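Local coordinates for protein chitinase (Thermococcus chitonophagus, PDB 5XSW) that probably hydrolyses chitin as an endochitinase, and in this fragment carries a glycan bound in a pocket of its largely helical part, at residues 47-52 / 64-69; 131-136 / 436-441; 266-271 / 296-301; 417-422 / 462-467. All blocks are in the same frame, centred on the assembly; numbering follows the deposited sequence.

Interaction 1 (47-52 / 64-69); sequences LSIKYA and NLVTID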
# COMPACT_ATOMS: atom_id res chain seq x y z
N LEU A 47 8.19 -10.12 -40.69
CA LEU A 47 7.21 -9.36 -41.49
C LEU A 47 6.10 -8.76 -40.64
O LEU A 47 5.70 -7.62 -40.82
CB LEU A 47 6.59 -10.26 -42.56
CG LEU A 47 7.58 -10.83 -43.59
CD1 LEU A 47 7.01 -12.03 -44.34
CD2 LEU A 47 7.96 -9.75 -44.57
N SER A 48 5.59 -9.55 -39.70
CA SER A 48 4.55 -9.08 -38.79
C SER A 48 4.40 -9.99 -37.57
O SER A 48 4.58 -11.21 -37.66
CB SER A 48 3.22 -9.02 -39.52
OG SER A 48 2.75 -10.35 -39.65
N ILE A 49 4.05 -9.40 -36.43
CA ILE A 49 3.70 -10.16 -35.24
C ILE A 49 2.39 -9.55 -34.75
O ILE A 49 2.35 -8.35 -34.44
CB ILE A 49 4.79 -10.06 -34.15
CG1 ILE A 49 6.13 -10.56 -34.66
CG2 ILE A 49 4.36 -10.79 -32.87
CD1 ILE A 49 7.25 -10.54 -33.59
N LYS A 50 1.33 -10.35 -34.73
CA LYS A 50 -0.01 -9.86 -34.40
C LYS A 50 -0.70 -10.82 -33.47
O LYS A 50 -0.31 -11.99 -33.40
CB LYS A 50 -0.86 -9.69 -35.67
CG LYS A 50 -0.25 -8.70 -36.66
CD LYS A 50 -1.16 -8.52 -37.88
CE LYS A 50 -0.68 -7.39 -38.78
NZ LYS A 50 -1.65 -7.14 -39.90
N TYR A 51 -1.71 -10.34 -32.74
CA TYR A 51 -2.50 -11.27 -31.93
C TYR A 51 -3.52 -11.93 -32.80
O TYR A 51 -4.06 -11.29 -33.69
CB TYR A 51 -3.23 -10.59 -30.76
CG TYR A 51 -2.32 -9.97 -29.73
CD1 TYR A 51 -1.46 -10.78 -28.97
CD2 TYR A 51 -2.34 -8.62 -29.50
CE1 TYR A 51 -0.62 -10.22 -28.02
CE2 TYR A 51 -1.51 -8.04 -28.55
CZ TYR A 51 -0.66 -8.85 -27.81
OH TYR A 51 0.15 -8.30 -26.87
N ALA A 52 -3.81 -13.19 -32.51
CA ALA A 52 -4.74 -13.95 -33.31
C ALA A 52 -6.13 -13.34 -33.26
O ALA A 52 -6.87 -13.44 -34.24
CB ALA A 52 -4.79 -15.39 -32.86
N ASN A 64 19.82 -11.48 -34.57
CA ASN A 64 18.99 -12.67 -34.68
C ASN A 64 17.92 -12.75 -33.55
O ASN A 64 17.07 -13.64 -33.55
CB ASN A 64 19.87 -13.92 -34.66
CG ASN A 64 20.83 -13.97 -35.90
OD1 ASN A 64 20.55 -13.40 -36.97
ND2 ASN A 64 21.96 -14.65 -35.73
N LEU A 65 17.96 -11.79 -32.62
CA LEU A 65 17.12 -11.79 -31.39
C LEU A 65 15.90 -10.90 -31.53
O LEU A 65 16.05 -9.69 -31.71
CB LEU A 65 17.92 -11.32 -30.19
CG LEU A 65 17.16 -11.47 -28.85
CD1 LEU A 65 16.87 -12.95 -28.63
CD2 LEU A 65 18.01 -10.91 -27.72
N VAL A 66 14.71 -11.49 -31.47
CA VAL A 66 13.46 -10.72 -31.54
C VAL A 66 12.85 -10.67 -30.11
O VAL A 66 12.80 -11.69 -29.44
CB VAL A 66 12.45 -11.36 -32.52
CG1 VAL A 66 11.14 -10.54 -32.59
CG2 VAL A 66 13.05 -11.46 -33.96
N THR A 67 12.41 -9.50 -29.66
CA THR A 67 11.82 -9.36 -28.31
C THR A 67 10.39 -8.87 -28.43
O THR A 67 10.16 -7.78 -28.98
CB THR A 67 12.61 -8.38 -27.47
OG1 THR A 67 13.99 -8.81 -27.46
CG2 THR A 67 12.01 -8.30 -25.98
N ILE A 68 9.43 -9.68 -27.98
CA ILE A 68 8.03 -9.32 -28.03
C ILE A 68 7.62 -8.75 -26.67
O ILE A 68 7.82 -9.40 -25.64
CB ILE A 68 7.14 -10.50 -28.33
CG1 ILE A 68 7.46 -11.09 -29.74
CG2 ILE A 68 5.65 -10.07 -28.25
CD1 ILE A 68 6.84 -12.49 -29.89
N ASP A 69 7.06 -7.54 -26.68
CA ASP A 69 6.55 -6.88 -25.46
C ASP A 69 5.01 -6.90 -25.51
O ASP A 69 4.44 -6.34 -26.42
CB ASP A 69 7.11 -5.45 -25.37
CG ASP A 69 6.58 -4.63 -24.16
OD1 ASP A 69 5.72 -5.11 -23.43
OD2 ASP A 69 7.05 -3.50 -23.98
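I49 reaches from strand 45-51 to V66 and I68 on strand 65-69. The tight part of the contact is small and wholly aliphatic. Methyl CD1 of I49 does all the close touching. It lies 3.9 Å from I68 CG1 and 4.0 Å from V66 CG1. I49 carries CG1 anti to its carbonyl carbon (chi1 -59°), and chi2 then extends the chain, which brings CD1 to both partners. The side chains of I49 and V66 run past each other in opposite directions, whereas I68 is met at a slant. V66 offers CG1, the methyl beside its own carbonyl carbon. I84 and P57 also pack on I49, and F40 packs on V66; the core continues around these two residues. Y51, also buried, lies at the margin of the core and makes a cation-pi contact with R73.

The solvent side is different. K50 is exposed and its backbone bonds to I85 of strand 80-89. L47 and S48 both face E87 in a classic beta bulge. On the other strand T67 and D69 point away from I49, and D69 OD1 forms a salt bridge with R482.

The two strands belong to different antiparallel sheets, packed face to face as in a beta sandwich. No hydrogen bond crosses between these segments. Their hold on each other is dispersion and the burial of aliphatic groups, while backbone hydrogen bonding serves the sheet to which each strand belongs.

Interaction 2 (131-136 / 436-441); sequences DLIADP and DLLSQH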
# COMPACT_ATOMS: atom_id res chain seq x y z
N ASP A 131 20.86 -38.80 9.86
CA ASP A 131 20.23 -38.20 8.72
C ASP A 131 19.99 -36.67 8.98
O ASP A 131 19.64 -35.95 8.06
CB ASP A 131 18.90 -38.88 8.40
CG ASP A 131 19.09 -40.30 7.86
OD1 ASP A 131 20.14 -40.52 7.26
OD2 ASP A 131 18.18 -41.14 8.04
N LEU A 132 20.17 -36.24 10.22
CA LEU A 132 19.94 -34.84 10.57
C LEU A 132 21.23 -34.11 10.75
O LEU A 132 21.32 -32.96 10.40
CB LEU A 132 19.10 -34.70 11.88
CG LEU A 132 17.68 -35.24 11.82
CD1 LEU A 132 17.03 -35.25 13.24
CD2 LEU A 132 16.78 -34.45 10.85
N ILE A 133 22.21 -34.74 11.38
CA ILE A 133 23.45 -34.05 11.76
C ILE A 133 24.63 -34.64 10.99
O ILE A 133 25.05 -35.76 11.24
CB ILE A 133 23.71 -34.13 13.25
CG1 ILE A 133 22.50 -33.55 14.04
CG2 ILE A 133 25.04 -33.46 13.60
CD1 ILE A 133 22.78 -33.36 15.54
N ALA A 134 25.16 -33.87 10.05
CA ALA A 134 26.25 -34.35 9.20
C ALA A 134 27.52 -34.48 10.02
O ALA A 134 28.27 -35.43 9.90
CB ALA A 134 26.48 -33.38 8.02
N ASP A 135 27.76 -33.50 10.88
CA ASP A 135 29.04 -33.39 11.53
C ASP A 135 28.85 -32.84 12.93
O ASP A 135 28.91 -31.63 13.17
CB ASP A 135 29.96 -32.52 10.65
CG ASP A 135 31.29 -32.16 11.32
OD1 ASP A 135 31.60 -32.64 12.42
OD2 ASP A 135 32.05 -31.38 10.70
N PRO A 136 28.68 -33.75 13.89
CA PRO A 136 28.38 -33.34 15.26
C PRO A 136 29.36 -32.38 15.91
O PRO A 136 28.93 -31.53 16.69
CB PRO A 136 28.38 -34.68 16.03
CG PRO A 136 27.92 -35.63 15.05
CD PRO A 136 28.55 -35.21 13.74
N ASP A 436 12.24 -34.95 18.55
CA ASP A 436 12.52 -36.08 19.48
C ASP A 436 13.99 -36.51 19.40
O ASP A 436 14.68 -36.56 20.43
CB ASP A 436 11.58 -37.26 19.18
CG ASP A 436 10.16 -36.98 19.60
OD1 ASP A 436 10.00 -36.17 20.54
OD2 ASP A 436 9.21 -37.56 18.99
N LEU A 437 14.52 -36.73 18.18
CA LEU A 437 15.92 -37.13 18.09
C LEU A 437 16.89 -36.09 18.55
O LEU A 437 17.93 -36.37 19.19
CB LEU A 437 16.27 -37.54 16.63
CG LEU A 437 15.36 -38.69 16.16
CD1 LEU A 437 15.51 -39.03 14.64
CD2 LEU A 437 15.60 -39.94 17.04
N LEU A 438 16.62 -34.84 18.19
CA LEU A 438 17.54 -33.76 18.57
C LEU A 438 17.46 -33.47 20.03
O LEU A 438 18.45 -33.04 20.64
CB LEU A 438 17.25 -32.48 17.74
CG LEU A 438 17.55 -32.63 16.24
CD1 LEU A 438 17.10 -31.34 15.45
CD2 LEU A 438 19.04 -32.91 15.99
N SER A 439 16.30 -33.71 20.63
CA SER A 439 16.18 -33.41 22.09
C SER A 439 17.12 -34.25 22.97
O SER A 439 17.51 -33.82 24.05
CB SER A 439 14.75 -33.62 22.58
OG SER A 439 14.29 -34.98 22.51
N GLN A 440 17.50 -35.44 22.48
CA GLN A 440 18.27 -36.42 23.30
C GLN A 440 19.58 -35.81 23.75
O GLN A 440 19.98 -35.97 24.89
CB GLN A 440 18.47 -37.73 22.52
CG GLN A 440 17.13 -38.48 22.30
CD GLN A 440 16.51 -38.95 23.60
OE1 GLN A 440 17.22 -39.32 24.55
NE2 GLN A 440 15.17 -38.91 23.66
N HIS A 441 20.21 -35.01 22.89
CA HIS A 441 21.49 -34.39 23.24
C HIS A 441 21.39 -33.53 24.51
O HIS A 441 22.36 -33.38 25.23
CB HIS A 441 21.99 -33.55 22.04
CG HIS A 441 23.30 -32.87 22.27
ND1 HIS A 441 24.50 -33.46 21.95
CD2 HIS A 441 23.60 -31.65 22.79
CE1 HIS A 441 25.49 -32.64 22.26
NE2 HIS A 441 24.97 -31.53 22.75
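The loop before helix 136-139 packs its L132 and I133 against L437 and L438, late in helix 421-439. The site is a small aliphatic core between the two. L438 is at its centre. Its CD2 lies 3.8 Å from I133 CD1, and the same methyl is 4.1 Å from L132 CD1. L132 CD1 also meets the branch point of L438, 4.0 Å from CG. L437 touches more lightly, with CB 4.2 Å from L132 CD1. Both L132 and I133 send a terminal methyl at L438, each at a slant to it. In L438 the CG is anti to the carbonyl carbon (chi1 -67°), which swings the forked end over to the loop although its CB does not aim there.

Neighbouring parts add to the core. V459 and T455 of helix 449-461 pack on L132 and L438 respectively, and Y139 touches both I133 and L438. The OG of S439 donates to D436 O, one turn back, at 2.6 Å, tilted 25° from the carbonyl plane. On the loop, D135 is the N-cap of helix 136-139, and D131 bonds through OD2 to T128 N.

No polar atom takes part across the contact. The loop is therefore joined to the helix by the fit of branched aliphatic groups, and polar bonds shape each side separately.

Interaction 3 (266-271 / 296-301); sequences DIFPDT and AAVSLT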
# COMPACT_ATOMS: atom_id res chain seq x y z
N ASP A 266 1.09 -15.94 -3.06
CA ASP A 266 1.54 -17.25 -2.56
C ASP A 266 1.90 -17.20 -1.10
O ASP A 266 1.89 -18.23 -0.45
CB ASP A 266 2.75 -17.77 -3.35
CG ASP A 266 2.36 -18.05 -4.80
OD1 ASP A 266 1.67 -19.08 -5.02
OD2 ASP A 266 2.68 -17.23 -5.70
N ILE A 267 2.26 -16.03 -0.58
CA ILE A 267 2.65 -15.95 0.84
C ILE A 267 1.45 -15.54 1.76
O ILE A 267 1.27 -16.11 2.83
CB ILE A 267 3.82 -14.94 1.04
CG1 ILE A 267 5.07 -15.44 0.29
CG2 ILE A 267 4.18 -14.80 2.55
CD1 ILE A 267 6.22 -14.38 0.25
N PHE A 268 0.64 -14.60 1.31
CA PHE A 268 -0.44 -14.03 2.15
C PHE A 268 -1.81 -14.50 1.71
O PHE A 268 -2.15 -14.30 0.55
CB PHE A 268 -0.40 -12.50 2.07
CG PHE A 268 0.82 -11.92 2.68
CD1 PHE A 268 0.92 -11.77 4.06
CD2 PHE A 268 1.87 -11.51 1.88
CE1 PHE A 268 2.06 -11.21 4.64
CE2 PHE A 268 3.00 -10.97 2.44
CZ PHE A 268 3.10 -10.81 3.82
N PRO A 269 -2.59 -15.10 2.64
CA PRO A 269 -4.00 -15.35 2.28
C PRO A 269 -4.78 -14.03 2.17
O PRO A 269 -4.34 -13.01 2.72
CB PRO A 269 -4.51 -16.23 3.44
CG PRO A 269 -3.68 -15.78 4.66
CD PRO A 269 -2.29 -15.43 4.04
N ASP A 270 -5.92 -14.05 1.50
CA ASP A 270 -6.70 -12.82 1.30
C ASP A 270 -7.19 -12.23 2.62
O ASP A 270 -7.51 -11.04 2.66
CB ASP A 270 -7.92 -13.10 0.39
CG ASP A 270 -7.52 -13.39 -1.09
OD1 ASP A 270 -6.42 -12.99 -1.52
OD2 ASP A 270 -8.32 -14.01 -1.82
N THR A 271 -7.24 -13.06 3.67
CA THR A 271 -7.73 -12.64 5.00
C THR A 271 -6.69 -11.84 5.78
O THR A 271 -7.00 -11.27 6.81
CB THR A 271 -8.10 -13.84 5.87
OG1 THR A 271 -7.03 -14.81 5.84
CG2 THR A 271 -9.40 -14.50 5.37
N ALA A 296 8.12 -8.12 7.85
CA ALA A 296 9.22 -7.19 7.61
C ALA A 296 10.22 -7.76 6.59
O ALA A 296 10.64 -7.03 5.68
CB ALA A 296 9.95 -6.83 8.94
N ALA A 297 10.56 -9.04 6.74
CA ALA A 297 11.48 -9.72 5.78
C ALA A 297 10.90 -9.71 4.35
O ALA A 297 11.59 -9.45 3.41
CB ALA A 297 11.74 -11.15 6.25
N VAL A 298 9.61 -10.00 4.19
CA VAL A 298 9.00 -9.95 2.87
C VAL A 298 8.99 -8.53 2.32
O VAL A 298 9.21 -8.35 1.13
CB VAL A 298 7.56 -10.54 2.90
CG1 VAL A 298 6.81 -10.36 1.54
CG2 VAL A 298 7.67 -12.09 3.27
N SER A 299 8.75 -7.54 3.17
CA SER A 299 8.79 -6.16 2.71
C SER A 299 10.17 -5.76 2.17
O SER A 299 10.30 -5.07 1.15
CB SER A 299 8.40 -5.20 3.87
OG SER A 299 8.19 -3.89 3.35
N LEU A 300 11.21 -6.14 2.90
CA LEU A 300 12.58 -5.91 2.48
C LEU A 300 12.90 -6.69 1.21
O LEU A 300 13.54 -6.19 0.30
CB LEU A 300 13.53 -6.30 3.60
CG LEU A 300 13.45 -5.41 4.83
CD1 LEU A 300 13.96 -6.13 6.06
CD2 LEU A 300 14.22 -4.13 4.59
N THR A 301 12.41 -7.91 1.16
CA THR A 301 12.62 -8.78 0.02
C THR A 301 12.01 -8.14 -1.21
O THR A 301 12.58 -8.19 -2.28
CB THR A 301 12.00 -10.16 0.26
OG1 THR A 301 12.75 -10.84 1.28
CG2 THR A 301 12.01 -10.99 -1.00
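V298 of helix 288-311 spreads its two methyls to two neighbouring residues of loop 266-271. CG2 goes to I267 and CG1 to F268. I267 and V298 reach toward each other tip to tip, with I267 CD1 4.1 Å from V298 CG2. F268 comes from the opposite direction to V298 and presents its rim. V298 CG1 lies close to the ring plane, 4.0 Å from F268 CE2, so this is an edge contact and not a CH-pi contact over the face. The valine torsion (chi1 173°) decides which methyl goes where: CG1 lies beside the carbonyl carbon and CG2 beside the backbone N. One face of the F268 ring is covered from within the loop, by I267 CG2, 4.0 Å above the plane and offset toward the rim.

F199 of helix 186-199 packs on both I267 and V298. In the same helix as V298, A297 O takes T301 N at 2.8 Å and T301 OG1 at 2.8 Å, from opposite faces of the carbonyl. T301 OG1 stands 41° out of that plane. Farther along the loop, D270 forms a salt bridge with R415 and packs on D475 of the second subunit.

All three touching residues are buried and apolar. The loop meets helix 288-311 through dispersion and apolar burial, with no hydrogen bond across, and its polar bonds, such as D266 OD1 to Y26 OH, go to other parts of the chain.

Interaction 4 (417-422 / 462-467); sequences GAISDE and KHWPEP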
# COMPACT_ATOMS: atom_id res chain seq x y z
N GLY A 417 -4.49 -24.79 -0.86
CA GLY A 417 -4.12 -25.45 -2.09
C GLY A 417 -2.62 -25.53 -2.24
O GLY A 417 -2.11 -26.20 -3.15
N ALA A 418 -1.88 -24.83 -1.39
CA ALA A 418 -0.44 -24.87 -1.53
C ALA A 418 0.10 -26.11 -0.87
O ALA A 418 0.98 -26.77 -1.40
CB ALA A 418 0.22 -23.61 -0.92
N ILE A 419 -0.38 -26.40 0.33
CA ILE A 419 0.06 -27.57 1.07
C ILE A 419 -1.22 -28.24 1.59
O ILE A 419 -1.98 -27.62 2.33
CB ILE A 419 0.98 -27.20 2.25
CG1 ILE A 419 2.13 -26.28 1.81
CG2 ILE A 419 1.49 -28.48 2.97
CD1 ILE A 419 3.06 -25.83 2.95
N SER A 420 -1.48 -29.49 1.18
CA SER A 420 -2.71 -30.17 1.62
C SER A 420 -2.65 -30.54 3.08
O SER A 420 -1.55 -30.55 3.67
CB SER A 420 -2.97 -31.43 0.80
OG SER A 420 -1.97 -32.39 1.08
N ASP A 421 -3.79 -30.89 3.66
CA ASP A 421 -3.80 -31.34 5.07
C ASP A 421 -2.89 -32.54 5.27
O ASP A 421 -2.16 -32.62 6.25
CB ASP A 421 -5.22 -31.68 5.52
CG ASP A 421 -6.09 -30.46 5.63
OD1 ASP A 421 -5.90 -29.55 4.80
OD2 ASP A 421 -6.93 -30.37 6.55
N GLU A 422 -2.90 -33.45 4.30
CA GLU A 422 -2.13 -34.68 4.41
C GLU A 422 -0.65 -34.37 4.38
O GLU A 422 0.13 -34.97 5.12
CB GLU A 422 -2.46 -35.65 3.29
CG GLU A 422 -3.89 -36.20 3.31
CD GLU A 422 -4.18 -37.12 2.13
OE1 GLU A 422 -3.24 -37.37 1.33
OE2 GLU A 422 -5.34 -37.58 2.01
N LYS A 462 11.37 -29.33 3.73
CA LYS A 462 11.42 -30.44 2.77
C LYS A 462 10.02 -30.70 2.26
O LYS A 462 9.85 -31.20 1.18
CB LYS A 462 11.99 -31.71 3.42
CG LYS A 462 13.50 -31.70 3.68
CD LYS A 462 14.21 -31.94 2.28
CE LYS A 462 15.74 -32.03 2.36
NZ LYS A 462 16.36 -32.08 0.97
N HIS A 463 9.00 -30.40 3.03
CA HIS A 463 7.63 -30.60 2.59
C HIS A 463 6.96 -29.39 1.95
O HIS A 463 5.84 -29.44 1.57
CB HIS A 463 6.76 -31.10 3.73
CG HIS A 463 7.23 -32.38 4.33
ND1 HIS A 463 6.59 -33.57 4.12
CD2 HIS A 463 8.27 -32.65 5.14
CE1 HIS A 463 7.23 -34.52 4.77
NE2 HIS A 463 8.25 -33.99 5.39
N TRP A 464 7.69 -28.25 1.82
CA TRP A 464 7.08 -27.04 1.26
C TRP A 464 7.17 -27.01 -0.28
O TRP A 464 8.09 -27.57 -0.86
CB TRP A 464 7.75 -25.80 1.87
CG TRP A 464 7.41 -25.56 3.33
CD1 TRP A 464 6.89 -26.45 4.22
CD2 TRP A 464 7.61 -24.33 4.06
NE1 TRP A 464 6.75 -25.86 5.46
CE2 TRP A 464 7.18 -24.56 5.38
CE3 TRP A 464 8.11 -23.06 3.71
CZ2 TRP A 464 7.23 -23.56 6.37
CZ3 TRP A 464 8.16 -22.07 4.69
CH2 TRP A 464 7.74 -22.33 6.01
N PRO A 465 6.21 -26.36 -0.94
CA PRO A 465 6.27 -26.25 -2.41
C PRO A 465 7.60 -25.64 -2.88
O PRO A 465 8.15 -24.77 -2.19
CB PRO A 465 5.11 -25.31 -2.75
CG PRO A 465 4.33 -25.13 -1.53
CD PRO A 465 5.14 -25.53 -0.35
N GLU A 466 8.10 -26.13 -4.02
CA GLU A 466 9.32 -25.63 -4.64
C GLU A 466 8.95 -24.81 -5.87
O GLU A 466 7.94 -25.11 -6.52
CB GLU A 466 10.24 -26.80 -5.01
CG GLU A 466 10.81 -27.54 -3.80
CD GLU A 466 12.06 -26.88 -3.25
OE1 GLU A 466 12.36 -25.74 -3.67
OE2 GLU A 466 12.77 -27.51 -2.44
N PRO A 467 9.72 -23.76 -6.18
CA PRO A 467 10.82 -23.23 -5.36
C PRO A 467 10.25 -22.56 -4.07
O PRO A 467 9.10 -22.10 -4.09
CB PRO A 467 11.47 -22.21 -6.30
CG PRO A 467 10.31 -21.68 -7.07
CD PRO A 467 9.39 -22.85 -7.29
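I419 lies across the P465 ring at about a right angle. Its CG1 is 3.8 Å from P465 CD, and its CD1 is 3.9 Å from the same carbon. The extended chain (chi2 178°) carries CD1 on to W464, where it sits over one face of the indole, 4.1 Å from W464 CD1. A418 adds a lighter touch. Its carbonyl O is 3.7 Å from P465 CG, and its CB is 4.4 Å from that atom. No hydrogen bond spans the two segments. An alanine in place of I419 would remove CG1, CG2 and CD1, and would probably open a gap beside P465 and take away the methyl that rests on W464.

The second shell fixes both sides. W464 meets F414 and W198 edge-to-face, and M427 packs on it as well. W28 packs on P465, and its NE1 bonds to P467 O, just after a cis peptide bond. H463 turns its ring end away from I419 and bonds through NE2 to D430 OD2 of helix 421-439. On the other segment W424 packs on I419. S420 is the N-cap of helix 421-439. Its OG caps a backbone N in the first turn, and its own N bonds to E423 OE2, a pattern consistent with a capping box. G417 has a positive phi (106°), at which a CB would jam against the preceding carbonyl O.

The contact brings the capped start of helix 421-439 to the loop that leaves helix 449-461. The two form a helical hairpin, closed at its open end by P465 and W464 packed against I419.

Overall arrangement
Interaction 1 lies apart, in the beta-rich part at the start of the chain, probably a sandwich; its centre is about 56 Å from that of interaction 2, on the opposite side of the chain's centre. The other three are in the helical part. Interactions 2 and 4 share helix 421-439, one near its end and one just before its first turn, with centres about 25 Å apart. Interactions 3 and 4 are the closest pair by centres, about 17 Å, with nearest atoms about 6 Å apart. None of the touching residues lines the glycan pocket. Helix 288-311 of interaction 3 packs, through L300, on helices 203-214 and 327-338, which carry K212, E213, N214 and N337 of the pocket.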